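Local coordinates for 1-deoxy-D-xylulose 5-phosphate reductoisomerase (Zymomonas mobilis, PDB 1R0K), which catalyses the NADPH-dependent rearrangement and reduction of 1-deoxy-D-xylulose 5-phosphate to 2-C-methyl-D-erythritol 4-phosphate in isoprenoid biosynthesis, with a divalent metal ion as cofactor, at residues 97-102 / 120-125; 322-327 / 352-357; 174-179 / 242-247; 159-164 / 248-253. One frame throughout, in Å; residues are numbered along the deposited sequence.

From the N terminus, interaction 1 comes first and closes a short loop, pairing neighbouring strands of the parallel NADPH-binding sheet around the helix that joins them. Interaction 4 opens next, at 159-164, and spans a long loop to 248-253. Interaction 3 (174-179 with 242-247) is nested inside that loop; both reach strand 246-252 of the four-stranded mixed sheet, and they touch where Thr174 packs on Ser248 and Met249. Interaction 2 follows in series, joining two helices of the C-terminal part. Its centre lies about 24 Å from that of interaction 1 and 31 Å from that of interaction 4, with no atoms touching either.

Interaction 1: 97-102 / 120-125; sequences TMAAII and VALANK
The beta-alpha-beta unit of the Rossmann-type NADPH domain brings Thr97, Met98 and Ala99 beside Val120, Ala121 and Leu122 as parallel neighbours, with helix 107-115 making the crossover. Ala121 bonds through both its backbone N and its backbone O: the N donates to Thr97 O at 2.7 Å, while the O receives Ala99 N at 2.8 Å in a nearly straight bond. Beyond the strands the pattern changes. Ala99 O accepts two donors, Ala123 N at 3.0 Å and Asn124 N at 3.1 Å, which approach from opposite faces of the carbonyl plane. On one face of the sheet the bent chain of Met98 lays CE 3.9 Å from Ala121 CB; on the other, Ala99 CB touches both Val120 CG1 and Leu122 CD1. The contact ends at Asn124, whose CG stands anti to the backbone N (chi1 172°) and turns the amide toward segment 97-102. There ND2 donates to Ile101 O at 2.6 Å, lying in the carbonyl plane with the acceptor close to the amide plane. The same ND2 also bonds Gly103 O, and OD1 pairs with Ser127 OG. With the amide cut back to an alanine, Ile101 O and Gly103 O are likely to lose their shared donor, and the two loops the bond between them. Asn124 is a predicted NADPH-binding residue, as is Ile16, which packs on Met98. Backbone bonds thus fix the strand ends, and a single amide, held through both its nitrogen and its oxygen, sets the loops that follow them at the probable cofactor site.

Interaction 2: 322-327 / 352-357; sequences PAVMNA and KTLDHY
Val324 and Leu354 reach past one another, each toward the other's helix, where helices 321-337 and 345-356 of the helical C-terminal domain pack together, and the rest of the contact is arranged round this pair. The short helical segments run at 142° to one another, their axes 9.2 Å apart at closest approach. Val324 points at the second helix and spreads its two methyls over different partners. CG1, anti to the backbone N (chi1 173°), reaches Leu354 CD2 at 3.9 Å and also meets Thr353 CG2 at 4.0 Å. CG2 serves the far end of the contact, lying 3.8 Å from CD2 of Tyr357, with CE2 of that ring a little farther off; the valine and the tyrosine meet at a slant. Leu354 brings its branched end back toward the first helix. Its CD2 touches Met325 N, 3.7 Å away, and Met325 CB at 3.9 Å, whereas CD1 lies alongside CB and CG of the methionine. The remainder of Met325 bends at chi3 and leads away, to pack on Leu220 and Ile223 of helix 216-229. Pro359 covers Val324 from a loop, and helix 365-385 adds Leu382 against Thr353 and Glu374 against Tyr357. The hydroxyl of Thr353 plays a separate part, bonding to Ile349 O while its methyl faces the valine. No hydrogen bond crosses between the segments: the join is made by van der Waals packing of methyls, the Met325 chain and the Tyr357 ring, and the one nearby threonine hydroxyl is satisfied by the carbonyl of Ile349, one turn earlier in its helix.

Interaction 3: 174-179 / 242-247; sequences TASGGP and PQSVIH
Thr174, next to last in strand 168-175, lies beside Ile246 and His247, which begin the antiparallel strand 246-252, while farther along the two segments come close again where Ser176 CA lies 4.3 Å from Pro242 CA. Between these points segment 242-247 turns through Ser244, which has positive phi (54°). Thr174 makes the polar link. Its OG1, held between the backbone N and the carbonyl carbon by a chi1 of 49°, donates to Ile246 O at 2.9 Å, with the donor tilted 29° from the carbonyl plane. The methyl of the same residue turns to the isoleucine, Thr174 CG2 lying 4.0 Å from Ile246 CG2, and the two side chains cross at about a right angle. A valine in its place would probably leave Ile246 O without its hydroxyl partner near the strand end. In the second meeting Ser176 CB packs on Ser244 OG at 3.3 Å. Ser176 OG is engaged within its own turn, accepting from Gly178 N at 3.0 Å. Nearby, Lys218 bonds Thr174 O; both Lys218 and Ser176 are predicted to bind the substrate. The contact is thus the end of an antiparallel strand pair running into an ST turn, at the edge of the probable 1-deoxy-D-xylulose 5-phosphate site.

Interaction 4: 159-164 / 248-253; sequences CFPHHN and SMVEYL
Tyr252 reaches Cys159 and Pro161 because its CG lies anti to the carbonyl carbon (chi1 -69°), which carries the ring from a strand residue toward the loop of 159-164. Val250, with CG1 anti to the backbone N (chi1 178°), directs its other methyl, CG2, at the cysteine. The hydroxyl makes the polar bond: Tyr252 OH donates to Cys159 O at 2.5 Å, from above the carbonyl plane, with Cys159 O at the edge of the Tyr252 ring, near its plane. The side chains of Pro161 and Tyr252 run toward each other. Pro161 CB lies 3.6 Å from Tyr252 CE2, and its CD comes within 3.4 Å of Tyr252 OH. Cys159 CB packs on Val250 CG2 at 3.9 Å, and the carbonyl oxygen of Cys159 rests on Val250 CB at 3.5 Å. One carbonyl therefore serves both as hydrogen-bond acceptor and as part of the packing surface. Pro161 is itself the centre of an inverse gamma turn and starts a type II turn to Asn164, folding the chain back. The loop leaves helix 151-159 and leads into strand 168-175, whose Val168 touches both Val250 and Pro161. Ile156 of the helix packs on Val250, while Leu258 of strand 257-261 lies against Cys159 and Tyr252. Tyr252 also belongs to the dimer interface, where Arg279 of the second subunit makes a cation-pi contact with its ring.

Interaction 1: 97-102 / 120-125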
loop_
_atom_site.group_PDB
_atom_site.type_symbol
_atom_site.label_atom_id
_atom_site.label_comp_id
_atom_site.label_asym_id
_atom_site.label_seq_id
_atom_site.Cartn_x
_atom_site.Cartn_y
_atom_site.Cartn_z
ATOM N N THR B 97 13.923 -10.292 18.643
ATOM C CA THR B 97 13.312 -11.493 19.196
ATOM C C THR B 97 12.026 -11.874 18.493
ATOM O O THR B 97 11.097 -11.074 18.404
ATOM C CB THR B 97 12.960 -11.319 20.695
ATOM O OG1 THR B 97 14.148 -11.046 21.441
ATOM C CG2 THR B 97 12.292 -12.588 21.242
ATOM N N MET B 98 11.974 -13.102 17.994
ATOM C CA MET B 98 10.770 -13.603 17.354
ATOM C C MET B 98 10.010 -14.308 18.473
ATOM O O MET B 98 10.471 -15.319 19.001
ATOM C CB MET B 98 11.120 -14.596 16.237
ATOM C CG MET B 98 9.933 -15.406 15.721
ATOM S SD MET B 98 8.525 -14.403 15.178
ATOM C CE MET B 98 9.103 -13.874 13.597
ATOM N N ALA B 99 8.864 -13.752 18.855
ATOM C CA ALA B 99 8.047 -14.330 19.916
ATOM C C ALA B 99 7.006 -15.210 19.249
ATOM O O ALA B 99 5.930 -14.740 18.880
ATOM C CB ALA B 99 7.372 -13.234 20.710
ATOM N N ALA B 100 7.328 -16.491 19.106
ATOM C CA ALA B 100 6.428 -17.412 18.436
ATOM C C ALA B 100 5.934 -18.586 19.276
ATOM O O ALA B 100 5.439 -19.568 18.732
ATOM C CB ALA B 100 7.081 -17.917 17.157
ATOM N N ILE B 101 6.080 -18.494 20.593
ATOM C CA ILE B 101 5.588 -19.547 21.478
ATOM C C ILE B 101 4.079 -19.312 21.549
ATOM O O ILE B 101 3.649 -18.225 21.913
ATOM C CB ILE B 101 6.180 -19.415 22.900
ATOM C CG1 ILE B 101 7.701 -19.602 22.852
ATOM C CG2 ILE B 101 5.543 -20.454 23.830
ATOM C CD1 ILE B 101 8.395 -19.260 24.153
ATOM N N ILE B 102 3.275 -20.315 21.204
ATOM C CA ILE B 102 1.822 -20.134 21.227
ATOM C C ILE B 102 1.177 -20.407 22.585
ATOM O O ILE B 102 1.770 -21.055 23.448
ATOM C CB ILE B 102 1.131 -21.033 20.177
ATOM C CG1 ILE B 102 1.209 -22.502 20.601
ATOM C CG2 ILE B 102 1.807 -20.854 18.821
ATOM C CD1 ILE B 102 0.440 -23.445 19.687
ATOM N N VAL B 120 10.917 -6.689 19.086
ATOM C CA VAL B 120 10.170 -7.925 19.257
ATOM C C VAL B 120 9.192 -8.133 18.111
ATOM O O VAL B 120 8.289 -7.320 17.898
ATOM C CB VAL B 120 9.368 -7.921 20.576
ATOM C CG1 VAL B 120 8.623 -9.241 20.747
ATOM C CG2 VAL B 120 10.306 -7.679 21.754
ATOM N N ALA B 121 9.393 -9.206 17.354
ATOM C CA ALA B 121 8.486 -9.547 16.258
ATOM C C ALA B 121 7.461 -10.439 16.961
ATOM O O ALA B 121 7.791 -11.531 17.430
ATOM C CB ALA B 121 9.237 -10.325 15.156
ATOM N N LEU B 122 6.222 -9.964 17.045
ATOM C CA LEU B 122 5.173 -10.683 17.762
ATOM C C LEU B 122 4.252 -11.575 16.944
ATOM O O LEU B 122 3.526 -11.104 16.072
ATOM C CB LEU B 122 4.322 -9.685 18.552
ATOM C CG LEU B 122 3.161 -10.251 19.385
ATOM C CD1 LEU B 122 3.698 -11.227 20.421
ATOM C CD2 LEU B 122 2.415 -9.110 20.070
ATOM N N ALA B 123 4.288 -12.869 17.254
ATOM C CA ALA B 123 3.453 -13.861 16.590
ATOM C C ALA B 123 2.444 -14.434 17.597
ATOM O O ALA B 123 1.315 -14.765 17.233
ATOM C CB ALA B 123 4.322 -14.975 16.017
ATOM N N ASN B 124 2.853 -14.548 18.858
ATOM C CA ASN B 124 1.975 -15.061 19.916
ATOM C C ASN B 124 0.703 -14.214 19.982
ATOM O O ASN B 124 0.769 -12.998 20.148
ATOM C CB ASN B 124 2.703 -15.027 21.267
ATOM C CG ASN B 124 1.789 -15.373 22.439
ATOM O OD1 ASN B 124 1.115 -14.503 22.997
ATOM N ND2 ASN B 124 1.753 -16.650 22.807
ATOM N N LYS B 125 -0.453 -14.863 19.866
ATOM C CA LYS B 125 -1.735 -14.158 19.874
ATOM C C LYS B 125 -2.294 -13.788 21.252
ATOM O O LYS B 125 -2.921 -12.740 21.407
ATOM C CB LYS B 125 -2.776 -14.981 19.111
ATOM C CG LYS B 125 -2.402 -15.258 17.662
ATOM C CD LYS B 125 -3.437 -16.150 16.987
ATOM C CE LYS B 125 -3.109 -16.372 15.520
ATOM N NZ LYS B 125 -1.841 -17.128 15.349
#

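Interaction 2: 322-327 / 352-357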
loop_
_atom_site.group_PDB
_atom_site.type_symbol
_atom_site.label_atom_id
_atom_site.label_comp_id
_atom_site.label_asym_id
_atom_site.label_seq_id
_atom_site.Cartn_x
_atom_site.Cartn_y
_atom_site.Cartn_z
ATOM N N PRO B 322 -11.929 -9.617 26.553
ATOM C CA PRO B 322 -11.220 -10.348 25.496
ATOM C C PRO B 322 -10.575 -11.642 26.004
ATOM O O PRO B 322 -10.645 -12.674 25.345
ATOM C CB PRO B 322 -10.195 -9.327 25.010
ATOM C CG PRO B 322 -10.939 -8.019 25.185
ATOM C CD PRO B 322 -11.532 -8.197 26.565
ATOM N N ALA B 323 -9.952 -11.589 27.178
ATOM C CA ALA B 323 -9.322 -12.778 27.735
ATOM C C ALA B 323 -10.384 -13.837 28.026
ATOM O O ALA B 323 -10.179 -15.027 27.770
ATOM C CB ALA B 323 -8.560 -12.426 29.021
ATOM N N VAL B 324 -11.519 -13.402 28.563
ATOM C CA VAL B 324 -12.604 -14.325 28.884
ATOM C C VAL B 324 -13.137 -14.954 27.612
ATOM O O VAL B 324 -13.374 -16.158 27.558
ATOM C CB VAL B 324 -13.764 -13.600 29.615
ATOM C CG1 VAL B 324 -14.946 -14.541 29.795
ATOM C CG2 VAL B 324 -13.281 -13.092 30.966
ATOM N N MET B 325 -13.320 -14.137 26.581
ATOM C CA MET B 325 -13.822 -14.640 25.306
ATOM C C MET B 325 -12.882 -15.692 24.729
ATOM O O MET B 325 -13.325 -16.748 24.274
ATOM C CB MET B 325 -13.969 -13.498 24.304
ATOM C CG MET B 325 -14.532 -13.932 22.962
ATOM S SD MET B 325 -14.502 -12.591 21.762
ATOM C CE MET B 325 -12.825 -12.727 21.174
ATOM N N ASN B 326 -11.585 -15.397 24.749
ATOM C CA ASN B 326 -10.589 -16.321 24.213
ATOM C C ASN B 326 -10.583 -17.647 24.962
ATOM O O ASN B 326 -10.597 -18.714 24.345
ATOM C CB ASN B 326 -9.192 -15.705 24.280
ATOM C CG ASN B 326 -8.130 -16.639 23.743
ATOM O OD1 ASN B 326 -8.096 -16.933 22.547
ATOM N ND2 ASN B 326 -7.259 -17.120 24.628
ATOM N N ALA B 327 -10.559 -17.584 26.289
ATOM C CA ALA B 327 -10.552 -18.798 27.098
ATOM C C ALA B 327 -11.818 -19.619 26.873
ATOM O O ALA B 327 -11.752 -20.833 26.711
ATOM C CB ALA B 327 -10.412 -18.449 28.575
ATOM N N LYS B 352 -22.456 -16.826 26.481
ATOM C CA LYS B 352 -22.951 -17.085 27.833
ATOM C C LYS B 352 -21.868 -16.840 28.875
ATOM O O LYS B 352 -22.120 -16.225 29.911
ATOM C CB LYS B 352 -23.460 -18.523 27.956
ATOM C CG LYS B 352 -24.787 -18.779 27.259
ATOM C CD LYS B 352 -25.226 -20.227 27.430
ATOM C CE LYS B 352 -26.563 -20.499 26.760
ATOM N NZ LYS B 352 -27.665 -19.677 27.344
ATOM N N THR B 353 -20.662 -17.329 28.599
ATOM C CA THR B 353 -19.551 -17.146 29.524
ATOM C C THR B 353 -19.247 -15.653 29.700
ATOM O O THR B 353 -19.045 -15.184 30.818
ATOM C CB THR B 353 -18.287 -17.877 29.024
ATOM O OG1 THR B 353 -18.610 -19.246 28.759
ATOM C CG2 THR B 353 -17.182 -17.826 30.079
ATOM N N LEU B 354 -19.233 -14.910 28.599
ATOM C CA LEU B 354 -18.958 -13.478 28.652
ATOM C C LEU B 354 -19.973 -12.730 29.506
ATOM O O LEU B 354 -19.647 -11.705 30.106
ATOM C CB LEU B 354 -18.949 -12.878 27.245
ATOM C CG LEU B 354 -17.696 -13.115 26.398
ATOM C CD1 LEU B 354 -17.951 -12.655 24.974
ATOM C CD2 LEU B 354 -16.514 -12.362 27.007
ATOM N N ASP B 355 -21.203 -13.234 29.557
ATOM C CA ASP B 355 -22.234 -12.588 30.358
ATOM C C ASP B 355 -22.159 -12.983 31.829
ATOM O O ASP B 355 -22.390 -12.160 32.709
ATOM C CB ASP B 355 -23.633 -12.928 29.836
ATOM C CG ASP B 355 -23.921 -12.312 28.482
ATOM O OD1 ASP B 355 -23.485 -11.169 28.237
ATOM O OD2 ASP B 355 -24.605 -12.967 27.669
ATOM N N HIS B 356 -21.815 -14.239 32.087
ATOM C CA HIS B 356 -21.759 -14.763 33.450
ATOM C C HIS B 356 -20.492 -14.456 34.251
ATOM O O HIS B 356 -20.559 -14.237 35.462
ATOM C CB HIS B 356 -21.991 -16.279 33.404
ATOM C CG HIS B 356 -22.121 -16.920 34.751
ATOM N ND1 HIS B 356 -21.056 -17.062 35.617
ATOM C CD2 HIS B 356 -23.188 -17.469 35.376
ATOM C CE1 HIS B 356 -21.464 -17.672 36.716
ATOM N NE2 HIS B 356 -22.754 -17.929 36.596
ATOM N N TYR B 357 -19.342 -14.443 33.585
ATOM C CA TYR B 357 -18.077 -14.189 34.267
ATOM C C TYR B 357 -17.466 -12.870 33.817
ATOM O O TYR B 357 -16.977 -12.745 32.697
ATOM C CB TYR B 357 -17.106 -15.343 34.001
ATOM C CG TYR B 357 -15.755 -15.171 34.654
ATOM C CD1 TYR B 357 -15.642 -14.963 36.029
ATOM C CD2 TYR B 357 -14.583 -15.217 33.897
ATOM C CE1 TYR B 357 -14.390 -14.802 36.633
ATOM C CE2 TYR B 357 -13.334 -15.065 34.489
ATOM C CZ TYR B 357 -13.245 -14.858 35.855
ATOM O OH TYR B 357 -12.009 -14.719 36.439
#

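Interaction 3: 174-179 / 242-247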
loop_
_atom_site.group_PDB
_atom_site.type_symbol
_atom_site.label_atom_id
_atom_site.label_comp_id
_atom_site.label_asym_id
_atom_site.label_seq_id
_atom_site.Cartn_x
_atom_site.Cartn_y
_atom_site.Cartn_z
ATOM N N THR B 174 -9.029 -7.628 5.997
ATOM C CA THR B 174 -9.597 -8.540 5.016
ATOM C C THR B 174 -9.768 -9.908 5.656
ATOM O O THR B 174 -9.027 -10.270 6.571
ATOM C CB THR B 174 -8.711 -8.640 3.768
ATOM O OG1 THR B 174 -7.350 -8.866 4.157
ATOM C CG2 THR B 174 -8.811 -7.349 2.958
ATOM N N ALA B 175 -10.757 -10.659 5.179
ATOM C CA ALA B 175 -11.055 -11.976 5.720
ATOM C C ALA B 175 -11.475 -12.905 4.596
ATOM O O ALA B 175 -12.281 -12.523 3.752
ATOM C CB ALA B 175 -12.189 -11.876 6.749
ATOM N N SER B 176 -10.928 -14.117 4.584
ATOM C CA SER B 176 -11.276 -15.087 3.557
ATOM C C SER B 176 -12.750 -15.431 3.695
ATOM O O SER B 176 -13.426 -15.711 2.708
ATOM C CB SER B 176 -10.461 -16.371 3.725
ATOM O OG SER B 176 -10.846 -17.050 4.909
ATOM N N GLY B 177 -13.238 -15.420 4.930
ATOM C CA GLY B 177 -14.630 -15.753 5.173
ATOM C C GLY B 177 -14.742 -17.172 5.695
ATOM O O GLY B 177 -15.808 -17.607 6.139
ATOM N N GLY B 178 -13.631 -17.899 5.636
ATOM C CA GLY B 178 -13.617 -19.265 6.120
ATOM C C GLY B 178 -14.286 -20.247 5.178
ATOM O O GLY B 178 -14.824 -19.851 4.149
ATOM N N PRO B 179 -14.277 -21.544 5.514
ATOM C CA PRO B 179 -14.892 -22.572 4.670
ATOM C C PRO B 179 -16.416 -22.477 4.546
ATOM O O PRO B 179 -16.994 -23.020 3.606
ATOM C CB PRO B 179 -14.435 -23.872 5.332
ATOM C CG PRO B 179 -14.367 -23.497 6.775
ATOM C CD PRO B 179 -13.686 -22.144 6.724
ATOM N N PRO B 242 -12.426 -13.577 -0.456
ATOM C CA PRO B 242 -12.065 -14.991 -0.626
ATOM C C PRO B 242 -10.616 -15.319 -0.993
ATOM O O PRO B 242 -9.987 -16.151 -0.342
ATOM C CB PRO B 242 -13.054 -15.473 -1.684
ATOM C CG PRO B 242 -14.271 -14.624 -1.412
ATOM C CD PRO B 242 -13.643 -13.255 -1.223
ATOM N N GLN B 243 -10.090 -14.672 -2.029
ATOM C CA GLN B 243 -8.723 -14.943 -2.481
ATOM C C GLN B 243 -7.641 -14.682 -1.437
ATOM O O GLN B 243 -6.561 -15.270 -1.494
ATOM C CB GLN B 243 -8.406 -14.124 -3.736
ATOM C CG GLN B 243 -9.224 -14.479 -4.980
ATOM C CD GLN B 243 -10.666 -14.018 -4.894
ATOM O OE1 GLN B 243 -10.985 -13.066 -4.184
ATOM N NE2 GLN B 243 -11.539 -14.676 -5.639
ATOM N N SER B 244 -7.920 -13.787 -0.494
ATOM C CA SER B 244 -6.953 -13.457 0.550
ATOM C C SER B 244 -5.599 -13.024 -0.006
ATOM O O SER B 244 -4.556 -13.360 0.565
ATOM C CB SER B 244 -6.747 -14.653 1.492
ATOM O OG SER B 244 -7.941 -14.971 2.184
ATOM N N VAL B 245 -5.602 -12.296 -1.120
ATOM C CA VAL B 245 -4.347 -11.820 -1.699
ATOM C C VAL B 245 -4.085 -10.425 -1.155
ATOM O O VAL B 245 -2.937 -10.046 -0.925
ATOM C CB VAL B 245 -4.377 -11.814 -3.247
ATOM C CG1 VAL B 245 -4.154 -13.232 -3.757
ATOM C CG2 VAL B 245 -5.700 -11.282 -3.753
ATOM N N ILE B 246 -5.150 -9.654 -0.958
ATOM C CA ILE B 246 -4.996 -8.343 -0.336
ATOM C C ILE B 246 -5.060 -8.753 1.132
ATOM O O ILE B 246 -6.083 -9.270 1.604
ATOM C CB ILE B 246 -6.155 -7.379 -0.675
ATOM C CG1 ILE B 246 -6.074 -6.990 -2.155
ATOM C CG2 ILE B 246 -6.082 -6.142 0.220
ATOM C CD1 ILE B 246 -7.105 -5.972 -2.599
ATOM N N HIS B 247 -3.957 -8.549 1.837
ATOM C CA HIS B 247 -3.842 -8.966 3.227
ATOM C C HIS B 247 -4.432 -8.029 4.282
ATOM O O HIS B 247 -4.573 -8.423 5.438
ATOM C CB HIS B 247 -2.374 -9.292 3.505
ATOM C CG HIS B 247 -1.844 -10.395 2.638
ATOM N ND1 HIS B 247 -0.581 -10.371 2.084
ATOM C CD2 HIS B 247 -2.422 -11.544 2.209
ATOM C CE1 HIS B 247 -0.406 -11.454 1.347
ATOM N NE2 HIS B 247 -1.507 -12.182 1.406
#

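Interaction 4: 159-164 / 248-253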
loop_
_atom_site.group_PDB
_atom_site.type_symbol
_atom_site.label_atom_id
_atom_site.label_comp_id
_atom_site.label_asym_id
_atom_site.label_seq_id
_atom_site.Cartn_x
_atom_site.Cartn_y
_atom_site.Cartn_z
ATOM N N CYS B 159 1.124 -0.402 5.902
ATOM C CA CYS B 159 0.299 0.637 5.291
ATOM C C CYS B 159 -0.156 1.695 6.300
ATOM O O CYS B 159 -0.894 2.611 5.942
ATOM C CB CYS B 159 -0.956 0.012 4.673
ATOM S SG CYS B 159 -0.654 -1.278 3.446
ATOM N N PHE B 160 0.294 1.566 7.544
ATOM C CA PHE B 160 -0.096 2.451 8.648
ATOM C C PHE B 160 0.786 3.680 8.868
ATOM O O PHE B 160 2.008 3.603 8.791
ATOM C CB PHE B 160 -0.133 1.625 9.945
ATOM C CG PHE B 160 -0.834 2.302 11.092
ATOM C CD1 PHE B 160 -2.219 2.244 11.207
ATOM C CD2 PHE B 160 -0.108 2.997 12.060
ATOM C CE1 PHE B 160 -2.880 2.869 12.274
ATOM C CE2 PHE B 160 -0.755 3.626 13.129
ATOM C CZ PHE B 160 -2.148 3.561 13.236
ATOM N N PRO B 161 0.172 4.837 9.162
ATOM C CA PRO B 161 0.963 6.051 9.393
ATOM C C PRO B 161 1.458 6.074 10.841
ATOM O O PRO B 161 0.821 6.654 11.719
ATOM C CB PRO B 161 -0.036 7.165 9.111
ATOM C CG PRO B 161 -1.311 6.589 9.667
ATOM C CD PRO B 161 -1.272 5.140 9.167
ATOM N N HIS B 162 2.594 5.436 11.087
ATOM C CA HIS B 162 3.161 5.384 12.431
ATOM C C HIS B 162 3.472 6.798 12.928
ATOM O O HIS B 162 4.000 7.617 12.183
ATOM C CB HIS B 162 4.439 4.537 12.426
ATOM C CG HIS B 162 4.276 3.202 11.760
ATOM N ND1 HIS B 162 3.404 2.240 12.222
ATOM C CD2 HIS B 162 4.849 2.686 10.645
ATOM C CE1 HIS B 162 3.443 1.191 11.420
ATOM N NE2 HIS B 162 4.311 1.436 10.454
ATOM N N HIS B 163 3.132 7.083 14.181
ATOM C CA HIS B 163 3.387 8.400 14.769
ATOM C C HIS B 163 2.416 9.472 14.261
ATOM O O HIS B 163 2.550 10.652 14.597
ATOM C CB HIS B 163 4.832 8.832 14.487
ATOM C CG HIS B 163 5.855 7.823 14.909
ATOM N ND1 HIS B 163 6.914 7.458 14.105
ATOM C CD2 HIS B 163 5.975 7.094 16.043
ATOM C CE1 HIS B 163 7.640 6.544 14.724
ATOM N NE2 HIS B 163 7.092 6.305 15.902
ATOM N N ASN B 164 1.451 9.058 13.445
ATOM C CA ASN B 164 0.444 9.969 12.904
ATOM C C ASN B 164 -0.896 9.247 12.785
ATOM O O ASN B 164 -1.544 9.298 11.745
ATOM C CB ASN B 164 0.869 10.486 11.525
ATOM C CG ASN B 164 1.932 11.564 11.609
ATOM O OD1 ASN B 164 1.732 12.598 12.247
ATOM N ND2 ASN B 164 3.066 11.329 10.960
ATOM N N SER B 248 -4.786 -6.815 3.857
ATOM C CA SER B 248 -5.432 -5.777 4.673
ATOM C C SER B 248 -5.126 -4.383 4.139
ATOM O O SER B 248 -4.220 -4.204 3.327
ATOM C CB SER B 248 -5.062 -5.878 6.157
ATOM O OG SER B 248 -5.901 -6.835 6.793
ATOM N N MET B 249 -5.885 -3.387 4.586
ATOM C CA MET B 249 -5.688 -2.042 4.066
ATOM C C MET B 249 -5.907 -0.935 5.087
ATOM O O MET B 249 -6.511 -1.148 6.145
ATOM C CB MET B 249 -6.640 -1.822 2.888
ATOM C CG MET B 249 -6.697 -2.977 1.902
ATOM S SD MET B 249 -7.870 -2.683 0.548
ATOM C CE MET B 249 -9.281 -3.610 1.109
ATOM N N VAL B 250 -5.420 0.255 4.743
ATOM C CA VAL B 250 -5.572 1.430 5.593
ATOM C C VAL B 250 -5.956 2.620 4.720
ATOM O O VAL B 250 -5.246 2.947 3.761
ATOM C CB VAL B 250 -4.256 1.793 6.329
ATOM C CG1 VAL B 250 -4.460 3.057 7.150
ATOM C CG2 VAL B 250 -3.811 0.651 7.228
ATOM N N GLU B 251 -7.077 3.264 5.031
ATOM C CA GLU B 251 -7.478 4.433 4.257
ATOM C C GLU B 251 -7.097 5.689 5.020
ATOM O O GLU B 251 -7.298 5.780 6.234
ATOM C CB GLU B 251 -8.985 4.460 3.985
ATOM C CG GLU B 251 -9.373 5.582 3.012
ATOM C CD GLU B 251 -10.867 5.705 2.801
ATOM O OE1 GLU B 251 -11.538 4.668 2.643
ATOM O OE2 GLU B 251 -11.369 6.849 2.779
ATOM N N TYR B 252 -6.557 6.656 4.287
ATOM C CA TYR B 252 -6.132 7.924 4.856
ATOM C C TYR B 252 -7.198 8.991 4.627
ATOM O O TYR B 252 -8.092 8.817 3.797
ATOM C CB TYR B 252 -4.803 8.352 4.221
ATOM C CG TYR B 252 -3.634 7.474 4.622
ATOM C CD1 TYR B 252 -3.610 6.108 4.314
ATOM C CD2 TYR B 252 -2.574 7.999 5.353
ATOM C CE1 TYR B 252 -2.552 5.295 4.735
ATOM C CE2 TYR B 252 -1.517 7.199 5.778
ATOM C CZ TYR B 252 -1.510 5.853 5.471
ATOM O OH TYR B 252 -0.465 5.081 5.916
ATOM N N LEU B 253 -7.084 10.087 5.375
ATOM C CA LEU B 253 -8.008 11.220 5.317
ATOM C C LEU B 253 -8.191 11.812 3.928
ATOM O O LEU B 253 -9.211 12.458 3.663
ATOM C CB LEU B 253 -7.539 12.342 6.260
ATOM C CG LEU B 253 -7.276 12.020 7.735
ATOM C CD1 LEU B 253 -6.952 13.314 8.486
ATOM C CD2 LEU B 253 -8.490 11.343 8.348
#